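Local coordinates for putative uncharacterized protein PH0242 (Pyrococcus horikoshii, PDB 3VU1) that is the C-terminal globular domain of AglB, an archaeal member of the oligosaccharyltransferase family, modelled with a bound calcium ion, at residues A[297-302]-A[332-337]; A[344-349]-A[479-484]; A[31-36]-A[91-96]; A[27-32]-A[82-87]. All coordinates share one frame; numbering follows the deposited sequence.

Interaction 1 (A[297-302]-A[332-337])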
loop_
_atom_site.group_PDB
_atom_site.type_symbol
_atom_site.label_atom_id
_atom_site.label_comp_id
_atom_site.label_asym_id
_atom_site.label_seq_id
_atom_site.Cartn_x
_atom_site.Cartn_y
_atom_site.Cartn_z
ATOM N N VAL A 297 18.876 6.529 14.010
ATOM C CA VAL A 297 19.565 6.738 12.751
ATOM C C VAL A 297 20.688 5.695 12.684
ATOM O O VAL A 297 21.473 5.527 13.644
ATOM C CB VAL A 297 20.087 8.190 12.619
ATOM C CG1 VAL A 297 20.854 8.379 11.321
ATOM C CG2 VAL A 297 18.929 9.180 12.649
ATOM N N TYR A 298 20.716 4.939 11.594
ATOM C CA TYR A 298 21.809 4.002 11.343
ATOM C C TYR A 298 22.703 4.623 10.278
ATOM O O TYR A 298 22.248 4.880 9.156
ATOM C CB TYR A 298 21.285 2.657 10.819
ATOM C CG TYR A 298 20.473 1.790 11.773
ATOM C CD1 TYR A 298 20.147 2.231 13.058
ATOM C CD2 TYR A 298 19.989 0.534 11.366
ATOM C CE1 TYR A 298 19.398 1.446 13.921
ATOM C CE2 TYR A 298 19.231 -0.253 12.225
ATOM C CZ TYR A 298 18.938 0.203 13.507
ATOM O OH TYR A 298 18.182 -0.556 14.397
ATOM N N ALA A 299 23.961 4.876 10.623
ATOM C CA ALA A 299 24.956 5.299 9.628
ATOM C C ALA A 299 25.424 4.079 8.862
ATOM O O ALA A 299 25.728 3.043 9.456
ATOM C CB ALA A 299 26.143 5.977 10.299
ATOM N N LEU A 300 25.507 4.213 7.550
ATOM C CA LEU A 300 25.870 3.091 6.705
ATOM C C LEU A 300 26.933 3.425 5.693
ATOM O O LEU A 300 26.841 4.442 5.004
ATOM C CB LEU A 300 24.639 2.565 5.946
ATOM C CG LEU A 300 23.678 1.603 6.639
ATOM C CD1 LEU A 300 22.547 2.398 7.249
ATOM C CD2 LEU A 300 23.126 0.612 5.628
ATOM N N ASN A 301 27.918 2.538 5.598
ATOM C CA ASN A 301 28.828 2.475 4.459
ATOM C C ASN A 301 28.453 1.293 3.566
ATOM O O ASN A 301 28.751 0.142 3.882
ATOM C CB ASN A 301 30.281 2.346 4.928
ATOM C CG ASN A 301 30.811 3.617 5.577
ATOM O OD1 ASN A 301 30.474 4.729 5.173
ATOM N ND2 ASN A 301 31.657 3.454 6.586
ATOM N N GLY A 302 27.791 1.587 2.457
ATOM C CA GLY A 302 27.269 0.566 1.560
ATOM C C GLY A 302 26.144 -0.214 2.210
ATOM O O GLY A 302 25.003 0.248 2.255
ATOM N N PRO A 332 27.668 10.855 12.231
ATOM C CA PRO A 332 29.057 10.614 11.867
ATOM C C PRO A 332 29.182 10.585 10.368
ATOM O O PRO A 332 28.170 10.476 9.671
ATOM C CB PRO A 332 29.313 9.205 12.393
ATOM C CG PRO A 332 27.987 8.531 12.318
ATOM C CD PRO A 332 26.973 9.606 12.614
ATOM N N THR A 333 30.413 10.655 9.875
ATOM C CA THR A 333 30.673 10.567 8.437
ATOM C C THR A 333 30.331 9.135 7.997
ATOM O O THR A 333 30.609 8.190 8.730
ATOM C CB THR A 333 32.158 10.888 8.117
ATOM O OG1 THR A 333 32.952 9.952 8.821
ATOM C CG2 THR A 333 32.582 12.279 8.622
ATOM N N ALA A 334 29.732 8.988 6.819
ATOM C CA ALA A 334 29.227 7.708 6.318
ATOM C C ALA A 334 28.632 7.959 4.960
ATOM O O ALA A 334 28.406 9.111 4.597
ATOM C CB ALA A 334 28.145 7.162 7.230
ATOM N N GLN A 335 28.359 6.901 4.202
ATOM C CA GLN A 335 27.787 7.085 2.871
ATOM C C GLN A 335 26.327 7.540 2.916
ATOM O O GLN A 335 25.936 8.398 2.141
ATOM C CB GLN A 335 27.922 5.820 2.019
ATOM C CG GLN A 335 27.241 5.975 0.658
ATOM C CD GLN A 335 27.268 4.728 -0.202
ATOM O OE1 GLN A 335 26.813 4.765 -1.345
ATOM N NE2 GLN A 335 27.817 3.627 0.319
ATOM N N LYS A 336 25.529 6.958 3.810
ATOM C CA LYS A 336 24.123 7.321 3.899
ATOM C C LYS A 336 23.547 7.115 5.298
ATOM O O LYS A 336 24.131 6.399 6.113
ATOM C CB LYS A 336 23.294 6.560 2.866
ATOM C CG LYS A 336 23.310 5.054 3.015
ATOM C CD LYS A 336 22.311 4.449 2.048
ATOM C CE LYS A 336 22.439 2.934 1.984
ATOM N NZ LYS A 336 21.482 2.419 0.964
ATOM N N TYR A 337 22.410 7.766 5.571
ATOM C CA TYR A 337 21.716 7.605 6.867
ATOM C C TYR A 337 20.334 6.960 6.713
ATOM O O TYR A 337 19.531 7.332 5.839
ATOM C CB TYR A 337 21.634 8.923 7.664
ATOM C CG TYR A 337 22.946 9.672 7.720
ATOM C CD1 TYR A 337 23.178 10.757 6.879
ATOM C CD2 TYR A 337 23.960 9.288 8.592
ATOM C CE1 TYR A 337 24.370 11.452 6.905
ATOM C CE2 TYR A 337 25.163 9.975 8.628
ATOM C CZ TYR A 337 25.361 11.058 7.776
ATOM O OH TYR A 337 26.548 11.758 7.782
#
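L300 faces two residues at once, Q335 and K336, and this doubling is a classic beta bulge at the point where strand 336-356 joins strand 293-301 in an antiparallel sheet. The carbonyl oxygen L300 O collects both amides of the bulge. L300 O receives a fairly straight bond (158°) from K336 N at 3.1 Å, whereas the bond from Q335 N is weak and strongly bent. L300 N returns a bond to K336 O at 3.0 Å. Q335 N has a second acceptor in the side chain of N301, whose OD1 lies 3.2 Å from it, so the amide that the bulge pushes out of regular pairing is shared between two oxygens. One residue further into the sheet, A299 and Y337 form a non-hydrogen-bonded pair. On their face, A299 CB meets P332 CG at 3.7 Å and A334 CB at 3.9 Å. V297 adds CG1, which stands anti to its own backbone nitrogen (chi1 178°) and reaches Y337 CB at 3.8 Å. The L300 face is built differently: K336 leaves the backbone with CG between N and the carbonyl carbon, then runs extended past L300 CB toward a weak, long ion pair with E485. Y298 turns its ring away from segment 332-337, and its hydroxyl is hydrogen-bonded to E480. The Y337 ring reaches back to the start of its own segment, where Y337 OH donates to P332 O at 2.8 Å; that oxygen sits at the ring edge, in the ring plane.

Interaction 2 (A[344-349]-A[479-484]); sequences KGPVGV and KEYTMI
K479 crosses to segment 344-349 with a fully extended side chain and ends on a backbone oxygen: NZ donates to P346 O at 3.0 Å, nearly in line with the carbonyl bond. CG stands anti to the backbone nitrogen (chi1 -165°), which sends the chain straight across, and on the way its methylenes slide past V347, with CE 3.8 Å from V347 CG1. Beside it, the phenol of Y481 brings OH to 3.8 Å from G345 CA. One water completes this inner layer, donating to K344 O at 2.8 Å and to Y481 OH at 2.8 Å. Around this shell lies E80, whose OE1 forms a salt bridge with K479 NZ and a hydrogen bond with Y481 OH, while F253 meets the Y481 ring edge-to-face. The short strand segments run at 91° to each other, their axes 7.0 Å apart at closest approach. Strands 336-356 and 464-487 are antiparallel neighbours in one sheet, and their backbone pairing here therefore passes to neighbours, G345 bonding with V477 and K479 with Q343. The ammonium group thus has both a carboxylate and a carbonyl as partners, and its proximity, together with the phenol, would probably favour the ionised form of E80.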
loop_
_atom_site.group_PDB
_atom_site.type_symbol
_atom_site.label_atom_id
_atom_site.label_comp_id
_atom_site.label_asym_id
_atom_site.label_seq_id
_atom_site.Cartn_x
_atom_site.Cartn_y
_atom_site.Cartn_z
ATOM N N LYS A 344 6.634 -2.735 18.359
ATOM C CA LYS A 344 6.123 -4.083 18.310
ATOM C C LYS A 344 5.450 -4.397 16.970
ATOM O O LYS A 344 4.646 -3.605 16.471
ATOM C CB LYS A 344 5.109 -4.273 19.433
ATOM C CG LYS A 344 5.701 -4.295 20.824
ATOM C CD LYS A 344 6.644 -5.471 21.001
ATOM C CE LYS A 344 7.055 -5.663 22.453
ATOM N NZ LYS A 344 8.543 -5.820 22.508
ATOM N N GLY A 345 5.752 -5.560 16.401
ATOM C CA GLY A 345 5.050 -5.970 15.205
ATOM C C GLY A 345 5.387 -7.369 14.759
ATOM O O GLY A 345 6.232 -8.015 15.356
ATOM N N PRO A 346 4.714 -7.843 13.698
ATOM C CA PRO A 346 4.809 -9.241 13.310
ATOM C C PRO A 346 5.980 -9.540 12.407
ATOM O O PRO A 346 6.298 -8.723 11.527
ATOM C CB PRO A 346 3.512 -9.479 12.548
ATOM C CG PRO A 346 3.085 -8.143 12.046
ATOM C CD PRO A 346 3.607 -7.136 13.021
ATOM N N VAL A 347 6.606 -10.699 12.633
ATOM C CA VAL A 347 7.637 -11.246 11.762
ATOM C C VAL A 347 7.385 -12.735 11.647
ATOM O O VAL A 347 6.598 -13.301 12.412
ATOM C CB VAL A 347 9.098 -11.066 12.288
ATOM C CG1 VAL A 347 9.596 -9.633 12.126
ATOM C CG2 VAL A 347 9.241 -11.527 13.729
ATOM N N GLY A 348 8.078 -13.368 10.702
ATOM C CA GLY A 348 8.026 -14.812 10.551
ATOM C C GLY A 348 7.047 -15.263 9.484
ATOM O O GLY A 348 5.877 -14.894 9.511
ATOM N N VAL A 349 7.545 -16.055 8.544
ATOM C CA VAL A 349 6.731 -16.689 7.513
ATOM C C VAL A 349 6.690 -18.198 7.809
ATOM O O VAL A 349 7.730 -18.799 8.130
ATOM C CB VAL A 349 7.363 -16.418 6.123
ATOM C CG1 VAL A 349 6.556 -17.021 4.997
ATOM C CG2 VAL A 349 7.430 -14.932 5.893
ATOM N N LYS A 479 10.385 -4.649 16.275
ATOM C CA LYS A 479 10.711 -4.754 14.869
ATOM C C LYS A 479 11.268 -3.405 14.430
ATOM O O LYS A 479 10.826 -2.354 14.935
ATOM C CB LYS A 479 9.433 -5.116 14.095
ATOM C CG LYS A 479 9.637 -5.606 12.676
ATOM C CD LYS A 479 8.310 -5.800 11.969
ATOM C CE LYS A 479 8.549 -6.345 10.569
ATOM N NZ LYS A 479 7.280 -6.507 9.805
ATOM N N GLU A 480 12.238 -3.443 13.515
ATOM C CA GLU A 480 12.786 -2.241 12.889
ATOM C C GLU A 480 12.089 -1.915 11.574
ATOM O O GLU A 480 11.924 -2.769 10.735
ATOM C CB GLU A 480 14.256 -2.431 12.596
ATOM C CG GLU A 480 15.115 -2.583 13.831
ATOM C CD GLU A 480 16.430 -3.252 13.483
ATOM O OE1 GLU A 480 16.379 -4.309 12.804
ATOM O OE2 GLU A 480 17.508 -2.726 13.865
ATOM N N TYR A 481 11.697 -0.668 11.398
ATOM C CA TYR A 481 11.069 -0.204 10.187
ATOM C C TYR A 481 11.944 0.845 9.539
ATOM O O TYR A 481 12.520 1.690 10.233
ATOM C CB TYR A 481 9.739 0.411 10.540
ATOM C CG TYR A 481 8.751 -0.603 11.115
ATOM C CD1 TYR A 481 8.572 -0.747 12.504
ATOM C CD2 TYR A 481 7.984 -1.407 10.262
ATOM C CE1 TYR A 481 7.649 -1.657 13.007
ATOM C CE2 TYR A 481 7.086 -2.322 10.751
ATOM C CZ TYR A 481 6.907 -2.447 12.116
ATOM O OH TYR A 481 6.000 -3.374 12.564
ATOM N N THR A 482 12.076 0.781 8.214
ATOM C CA THR A 482 12.832 1.784 7.483
ATOM C C THR A 482 11.916 2.939 7.145
ATOM O O THR A 482 10.912 2.743 6.429
ATOM C CB THR A 482 13.430 1.218 6.203
ATOM O OG1 THR A 482 14.560 0.409 6.550
ATOM C CG2 THR A 482 13.915 2.342 5.288
ATOM N N MET A 483 12.250 4.134 7.643
ATOM C CA MET A 483 11.395 5.281 7.391
ATOM C C MET A 483 11.815 6.046 6.155
ATOM O O MET A 483 10.981 6.550 5.419
ATOM C CB MET A 483 11.303 6.213 8.602
ATOM C CG MET A 483 11.060 5.547 9.944
ATOM S SD MET A 483 10.681 6.764 11.244
ATOM C CE MET A 483 9.013 7.237 10.774
ATOM N N ILE A 484 13.123 6.158 5.957
ATOM C CA ILE A 484 13.723 6.914 4.837
ATOM C C ILE A 484 15.223 6.661 4.883
ATOM O O ILE A 484 15.775 6.383 5.950
ATOM C CB ILE A 484 13.434 8.446 4.904
ATOM C CG1 ILE A 484 13.742 9.135 3.551
ATOM C CG2 ILE A 484 14.179 9.074 6.093
ATOM C CD1 ILE A 484 13.178 10.538 3.344
HETATM O O HOH W 1 3.934 -2.369 14.084
#

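Interaction 3 (A[31-36]-A[91-96])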
loop_
_atom_site.group_PDB
_atom_site.type_symbol
_atom_site.label_atom_id
_atom_site.label_comp_id
_atom_site.label_asym_id
_atom_site.label_seq_id
_atom_site.Cartn_x
_atom_site.Cartn_y
_atom_site.Cartn_z
ATOM N N THR A 31 2.550 -9.023 -2.823
ATOM C CA THR A 31 1.148 -9.206 -3.148
ATOM C C THR A 31 0.782 -8.428 -4.389
ATOM O O THR A 31 1.509 -7.515 -4.789
ATOM C CB THR A 31 0.187 -8.803 -2.003
ATOM O OG1 THR A 31 -1.135 -9.247 -2.345
ATOM C CG2 THR A 31 0.142 -7.278 -1.802
ATOM N N SER A 32 -0.351 -8.778 -4.988
ATOM C CA SER A 32 -0.799 -8.092 -6.175
ATOM C C SER A 32 -2.277 -8.313 -6.419
ATOM O O SER A 32 -2.876 -9.169 -5.789
ATOM C CB SER A 32 -0.017 -8.541 -7.391
ATOM O OG SER A 32 -0.195 -7.542 -8.387
ATOM N N TRP A 33 -2.882 -7.529 -7.299
ATOM C CA TRP A 33 -4.255 -7.827 -7.651
ATOM C C TRP A 33 -4.346 -9.141 -8.418
ATOM O O TRP A 33 -5.055 -10.065 -8.012
ATOM C CB TRP A 33 -4.914 -6.697 -8.430
ATOM C CG TRP A 33 -6.342 -7.028 -8.635
ATOM C CD1 TRP A 33 -6.949 -7.458 -9.799
ATOM C CD2 TRP A 33 -7.404 -7.062 -7.615
ATOM N NE1 TRP A 33 -8.285 -7.705 -9.597
ATOM C CE2 TRP A 33 -8.630 -7.496 -8.318
ATOM C CE3 TRP A 33 -7.467 -6.779 -6.255
ATOM C CZ2 TRP A 33 -9.851 -7.643 -7.663
ATOM C CZ3 TRP A 33 -8.708 -6.911 -5.610
ATOM C CH2 TRP A 33 -9.872 -7.345 -6.295
ATOM N N TRP A 34 -3.607 -9.239 -9.518
ATOM C CA TRP A 34 -3.624 -10.411 -10.383
ATOM C C TRP A 34 -2.803 -11.514 -9.803
ATOM O O TRP A 34 -1.848 -11.257 -9.082
ATOM C CB TRP A 34 -3.078 -10.036 -11.748
ATOM C CG TRP A 34 -3.366 -10.991 -12.875
ATOM C CD1 TRP A 34 -4.483 -11.820 -13.050
ATOM C CD2 TRP A 34 -2.550 -11.196 -14.082
ATOM N NE1 TRP A 34 -4.390 -12.511 -14.238
ATOM C CE2 TRP A 34 -3.267 -12.185 -14.903
ATOM C CE3 TRP A 34 -1.343 -10.671 -14.555
ATOM C CZ2 TRP A 34 -2.777 -12.617 -16.133
ATOM C CZ3 TRP A 34 -0.853 -11.130 -15.790
ATOM C CH2 TRP A 34 -1.561 -12.081 -16.559
ATOM N N ASP A 35 -3.170 -12.749 -10.141
ATOM C CA ASP A 35 -2.532 -13.938 -9.617
ATOM C C ASP A 35 -1.348 -14.487 -10.435
ATOM O O ASP A 35 -0.979 -15.660 -10.303
ATOM C CB ASP A 35 -3.565 -15.011 -9.280
ATOM C CG ASP A 35 -4.249 -15.622 -10.500
ATOM O OD1 ASP A 35 -4.795 -16.726 -10.303
ATOM O OD2 ASP A 35 -4.284 -15.039 -11.617
ATOM N N TYR A 36 -0.712 -13.620 -11.223
ATOM C CA TYR A 36 0.529 -14.005 -11.899
ATOM C C TYR A 36 1.504 -14.694 -10.954
ATOM O O TYR A 36 1.877 -14.149 -9.942
ATOM C CB TYR A 36 1.211 -12.810 -12.541
ATOM C CG TYR A 36 2.302 -13.213 -13.486
ATOM C CD1 TYR A 36 2.099 -13.213 -14.877
ATOM C CD2 TYR A 36 3.555 -13.601 -12.999
ATOM C CE1 TYR A 36 3.114 -13.597 -15.745
ATOM C CE2 TYR A 36 4.574 -13.978 -13.857
ATOM C CZ TYR A 36 4.349 -13.980 -15.221
ATOM O OH TYR A 36 5.389 -14.363 -16.042
ATOM N N LEU A 91 0.018 -1.762 -14.460
ATOM C CA LEU A 91 -0.744 -0.787 -15.249
ATOM C C LEU A 91 -1.938 -1.354 -16.006
ATOM O O LEU A 91 -2.926 -0.660 -16.226
ATOM C CB LEU A 91 0.164 -0.018 -16.186
ATOM C CG LEU A 91 0.808 1.207 -15.517
ATOM C CD1 LEU A 91 1.818 0.812 -14.436
ATOM C CD2 LEU A 91 1.463 2.042 -16.594
ATOM N N ASN A 92 -1.882 -2.629 -16.368
ATOM C CA ASN A 92 -2.981 -3.237 -17.114
ATOM C C ASN A 92 -4.214 -3.521 -16.285
ATOM O O ASN A 92 -5.267 -3.840 -16.846
ATOM C CB ASN A 92 -2.494 -4.487 -17.804
ATOM C CG ASN A 92 -1.515 -4.165 -18.912
ATOM O OD1 ASN A 92 -1.595 -3.084 -19.496
ATOM N ND2 ASN A 92 -0.564 -5.081 -19.193
ATOM N N ASP A 93 -4.112 -3.363 -14.964
ATOM C CA ASP A 93 -5.298 -3.534 -14.126
ATOM C C ASP A 93 -6.402 -2.493 -14.352
ATOM O O ASP A 93 -7.521 -2.662 -13.846
ATOM C CB ASP A 93 -4.968 -3.752 -12.643
ATOM C CG ASP A 93 -4.355 -5.137 -12.377
ATOM O OD1 ASP A 93 -4.795 -6.134 -13.032
ATOM O OD2 ASP A 93 -3.424 -5.227 -11.527
ATOM N N TRP A 94 -6.130 -1.454 -15.135
ATOM C CA TRP A 94 -7.230 -0.579 -15.554
ATOM C C TRP A 94 -8.338 -1.465 -16.097
ATOM O O TRP A 94 -9.526 -1.212 -15.862
ATOM C CB TRP A 94 -6.779 0.497 -16.568
ATOM C CG TRP A 94 -6.396 -0.104 -17.904
ATOM C CD1 TRP A 94 -5.118 -0.489 -18.341
ATOM C CD2 TRP A 94 -7.304 -0.504 -18.988
ATOM N NE1 TRP A 94 -5.182 -1.056 -19.590
ATOM C CE2 TRP A 94 -6.453 -1.100 -20.039
ATOM C CE3 TRP A 94 -8.684 -0.431 -19.189
ATOM C CZ2 TRP A 94 -6.982 -1.587 -21.231
ATOM C CZ3 TRP A 94 -9.206 -0.930 -20.395
ATOM C CH2 TRP A 94 -8.367 -1.504 -21.390
ATOM N N ALA A 95 -7.968 -2.545 -16.786
ATOM C CA ALA A 95 -8.964 -3.435 -17.421
ATOM C C ALA A 95 -9.815 -4.156 -16.383
ATOM O O ALA A 95 -10.926 -4.539 -16.675
ATOM C CB ALA A 95 -8.298 -4.454 -18.341
ATOM N N LYS A 96 -9.280 -4.355 -15.180
ATOM C CA LYS A 96 -10.063 -4.961 -14.119
ATOM C C LYS A 96 -10.660 -3.927 -13.161
ATOM O O LYS A 96 -11.232 -4.291 -12.119
ATOM C CB LYS A 96 -9.221 -5.983 -13.355
ATOM C CG LYS A 96 -8.999 -7.236 -14.152
ATOM C CD LYS A 96 -7.973 -8.161 -13.550
ATOM C CE LYS A 96 -8.143 -9.487 -14.259
ATOM N NZ LYS A 96 -7.565 -10.629 -13.522
HETATM O O HOH W 2 -1.949 -7.349 -10.452
#
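S32 and D93 meet through a single water, which lies 2.7 Å from S32 OG and donates to D93 OD2 at 2.8 Å. At W33 the contact becomes direct. Its CB rests 3.7 Å from D93 OD2, and the indole plane stands 81° from that of the carboxylate. The indole points along CG anti to the backbone nitrogen (chi1 -175°), which presents its CD1 edge to K96; the methylene CD of the lysine lies there in the ring plane, 4.0 Å from CD1. Helix 60-69 also packs on this indole, through L64 and A65. W34 takes part twice. Its backbone N donates to the same water at 2.7 Å, and its ring carbon CD1 comes within 3.3 Å of K96 NZ, which approaches the ring obliquely. W13 meets the W34 ring edge-to-face. On the partner side K96 N bonds to D93 O in a 3-10 turn, from which both side chains approach the tryptophans, with K96 as N-cap of helix 97-103. The tryptophan pair so held opens the WWDYG signature sequence of oligosaccharyltransferase catalytic subunits, here following strand 30-32.

Interaction 4 (A[27-32]-A[82-87])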
loop_
_atom_site.group_PDB
_atom_site.type_symbol
_atom_site.label_atom_id
_atom_site.label_comp_id
_atom_site.label_asym_id
_atom_site.label_seq_id
_atom_site.Cartn_x
_atom_site.Cartn_y
_atom_site.Cartn_z
ATOM N N TYR A 27 12.138 -14.777 2.644
ATOM C CA TYR A 27 11.004 -14.709 3.577
ATOM C C TYR A 27 10.122 -13.474 3.352
ATOM O O TYR A 27 9.164 -13.233 4.104
ATOM C CB TYR A 27 11.490 -14.776 5.029
ATOM C CG TYR A 27 12.262 -16.040 5.330
ATOM C CD1 TYR A 27 13.458 -15.997 6.045
ATOM C CD2 TYR A 27 11.812 -17.291 4.867
ATOM C CE1 TYR A 27 14.179 -17.154 6.305
ATOM C CE2 TYR A 27 12.529 -18.453 5.124
ATOM C CZ TYR A 27 13.712 -18.375 5.843
ATOM O OH TYR A 27 14.436 -19.522 6.100
ATOM N N ALA A 28 10.453 -12.697 2.317
ATOM C CA ALA A 28 9.702 -11.503 1.961
ATOM C C ALA A 28 8.336 -11.855 1.365
ATOM O O ALA A 28 8.177 -12.869 0.693
ATOM C CB ALA A 28 10.499 -10.682 0.975
ATOM N N THR A 29 7.367 -10.980 1.610
ATOM C CA THR A 29 5.984 -11.122 1.164
ATOM C C THR A 29 5.655 -10.121 0.046
ATOM O O THR A 29 5.746 -8.912 0.234
ATOM C CB THR A 29 5.045 -10.856 2.354
ATOM O OG1 THR A 29 5.272 -11.841 3.357
ATOM C CG2 THR A 29 3.591 -10.921 1.945
ATOM N N ALA A 30 5.270 -10.626 -1.114
ATOM C CA ALA A 30 4.781 -9.769 -2.188
ATOM C C ALA A 30 3.298 -10.041 -2.413
ATOM O O ALA A 30 2.839 -11.168 -2.202
ATOM C CB ALA A 30 5.567 -10.020 -3.459
ATOM N N THR A 31 2.550 -9.023 -2.823
ATOM C CA THR A 31 1.148 -9.206 -3.148
ATOM C C THR A 31 0.782 -8.428 -4.389
ATOM O O THR A 31 1.509 -7.515 -4.789
ATOM C CB THR A 31 0.187 -8.803 -2.003
ATOM O OG1 THR A 31 -1.135 -9.247 -2.345
ATOM C CG2 THR A 31 0.142 -7.278 -1.802
ATOM N N SER A 32 -0.351 -8.778 -4.988
ATOM C CA SER A 32 -0.799 -8.092 -6.175
ATOM C C SER A 32 -2.277 -8.313 -6.419
ATOM O O SER A 32 -2.876 -9.169 -5.789
ATOM C CB SER A 32 -0.017 -8.541 -7.391
ATOM O OG SER A 32 -0.195 -7.542 -8.387
ATOM N N TRP A 82 -0.354 -8.185 7.729
ATOM C CA TRP A 82 -0.021 -9.270 6.795
ATOM C C TRP A 82 1.438 -9.494 6.607
ATOM O O TRP A 82 1.789 -10.370 5.826
ATOM C CB TRP A 82 -0.642 -9.081 5.403
ATOM C CG TRP A 82 -2.137 -8.871 5.333
ATOM C CD1 TRP A 82 -3.083 -9.026 6.347
ATOM C CD2 TRP A 82 -2.908 -8.466 4.155
ATOM N NE1 TRP A 82 -4.342 -8.724 5.895
ATOM C CE2 TRP A 82 -4.303 -8.385 4.581
ATOM C CE3 TRP A 82 -2.591 -8.177 2.843
ATOM C CZ2 TRP A 82 -5.317 -8.039 3.704
ATOM C CZ3 TRP A 82 -3.620 -7.823 1.969
ATOM C CH2 TRP A 82 -4.946 -7.753 2.395
ATOM N N GLU A 83 2.291 -8.715 7.285
ATOM C CA GLU A 83 3.760 -8.728 7.085
ATOM C C GLU A 83 4.165 -8.388 5.658
ATOM O O GLU A 83 5.202 -8.877 5.158
ATOM C CB GLU A 83 4.364 -10.076 7.433
ATOM C CG GLU A 83 4.746 -10.259 8.878
ATOM C CD GLU A 83 4.867 -11.728 9.241
ATOM O OE1 GLU A 83 5.835 -12.363 8.753
ATOM O OE2 GLU A 83 3.992 -12.244 9.996
ATOM N N LEU A 84 3.337 -7.570 5.004
ATOM C CA LEU A 84 3.538 -7.200 3.607
ATOM C C LEU A 84 4.848 -6.446 3.399
ATOM O O LEU A 84 5.121 -5.458 4.093
ATOM C CB LEU A 84 2.372 -6.370 3.076
ATOM C CG LEU A 84 2.443 -6.107 1.567
ATOM C CD1 LEU A 84 2.259 -7.408 0.809
ATOM C CD2 LEU A 84 1.434 -5.076 1.112
ATOM N N ASN A 85 5.633 -6.924 2.435
ATOM C CA ASN A 85 6.922 -6.352 2.107
ATOM C C ASN A 85 6.883 -5.575 0.785
ATOM O O ASN A 85 7.401 -4.463 0.699
ATOM C CB ASN A 85 7.969 -7.474 2.063
ATOM C CG ASN A 85 8.271 -8.043 3.443
ATOM O OD1 ASN A 85 7.816 -9.132 3.804
ATOM N ND2 ASN A 85 9.023 -7.293 4.232
ATOM N N TYR A 86 6.268 -6.159 -0.243
ATOM C CA TYR A 86 6.242 -5.557 -1.560
ATOM C C TYR A 86 4.835 -5.592 -2.122
ATOM O O TYR A 86 4.080 -6.532 -1.898
ATOM C CB TYR A 86 7.217 -6.257 -2.507
ATOM C CG TYR A 86 8.632 -6.173 -2.006
ATOM C CD1 TYR A 86 9.174 -7.198 -1.247
ATOM C CD2 TYR A 86 9.411 -5.031 -2.231
ATOM C CE1 TYR A 86 10.455 -7.110 -0.732
ATOM C CE2 TYR A 86 10.707 -4.936 -1.742
ATOM C CZ TYR A 86 11.219 -5.976 -0.995
ATOM O OH TYR A 86 12.477 -5.907 -0.494
ATOM N N PHE A 87 4.480 -4.533 -2.833
ATOM C CA PHE A 87 3.202 -4.457 -3.446
ATOM C C PHE A 87 3.453 -4.187 -4.918
ATOM O O PHE A 87 4.090 -3.189 -5.286
ATOM C CB PHE A 87 2.359 -3.344 -2.820
ATOM C CG PHE A 87 0.905 -3.451 -3.153
ATOM C CD1 PHE A 87 -0.019 -3.753 -2.169
ATOM C CD2 PHE A 87 0.460 -3.315 -4.465
ATOM C CE1 PHE A 87 -1.363 -3.879 -2.478
ATOM C CE2 PHE A 87 -0.884 -3.450 -4.780
ATOM C CZ PHE A 87 -1.800 -3.729 -3.777
#
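Y86 and F87 present their rings to segment 27-32 in different ways. The Y86 ring receives A28 CB at its edge, in the ring plane, 4.0 Å from CE1. F87 is approached obliquely by T31, with CG2 3.5 Å from CD1. The indole of W82 looks elsewhere, making a cation-pi contact with R60 and an edge-to-face one with F79. The amide of N85 uses OD1 to take the backbone N of T29 at 2.9 Å; the donor stands 26° from the amide carbonyl plane. A side-chain oxygen thus holds the T29 amide beside the paired residues. A30 pairs with Y86 and T31 with F87 in parallel, the two strands of a beta-alpha-beta crossover whose helix 60-69 places L64 against both T31 and F87. T29 O accepts two amides, Y86 N at 2.8 Å and N85 N at 3.0 Å, and T31 N continues the pairing to Y86 O at 3.1 Å. A30 and Y86 face L20 of helix 13-23. On the other face L84 fits CD1 between the threonines. T31 turns OG1 anti to its backbone nitrogen (chi1 -170°), which swings CG2 toward L84 CD1, while T29 CG2 reaches the same methyl carbon at 3.9 Å.

In the fold
From the N terminus, interaction 4 opens first and closes at 82-87; interaction 3 starts on the same strand, sharing T31 and S32, and closes slightly later at 91-96, so the two loops start from the same stretch and close one after the other. Together they tie strand 30-32 to strand 86-90 and to the turn that follows it. Interaction 1 closes a short loop, 297-302 to 332-337, and a few residues further along the same strand interaction 2 opens the long one, from 344-349 to 479-484. Both use strand 336-356 of one large antiparallel sheet and touch through Y298 and E480. Interactions 2 and 4 meet where E83 and Y27 pack on 346-349, whereas interaction 3 lies about 12 Å from interaction 2 at the nearest atoms.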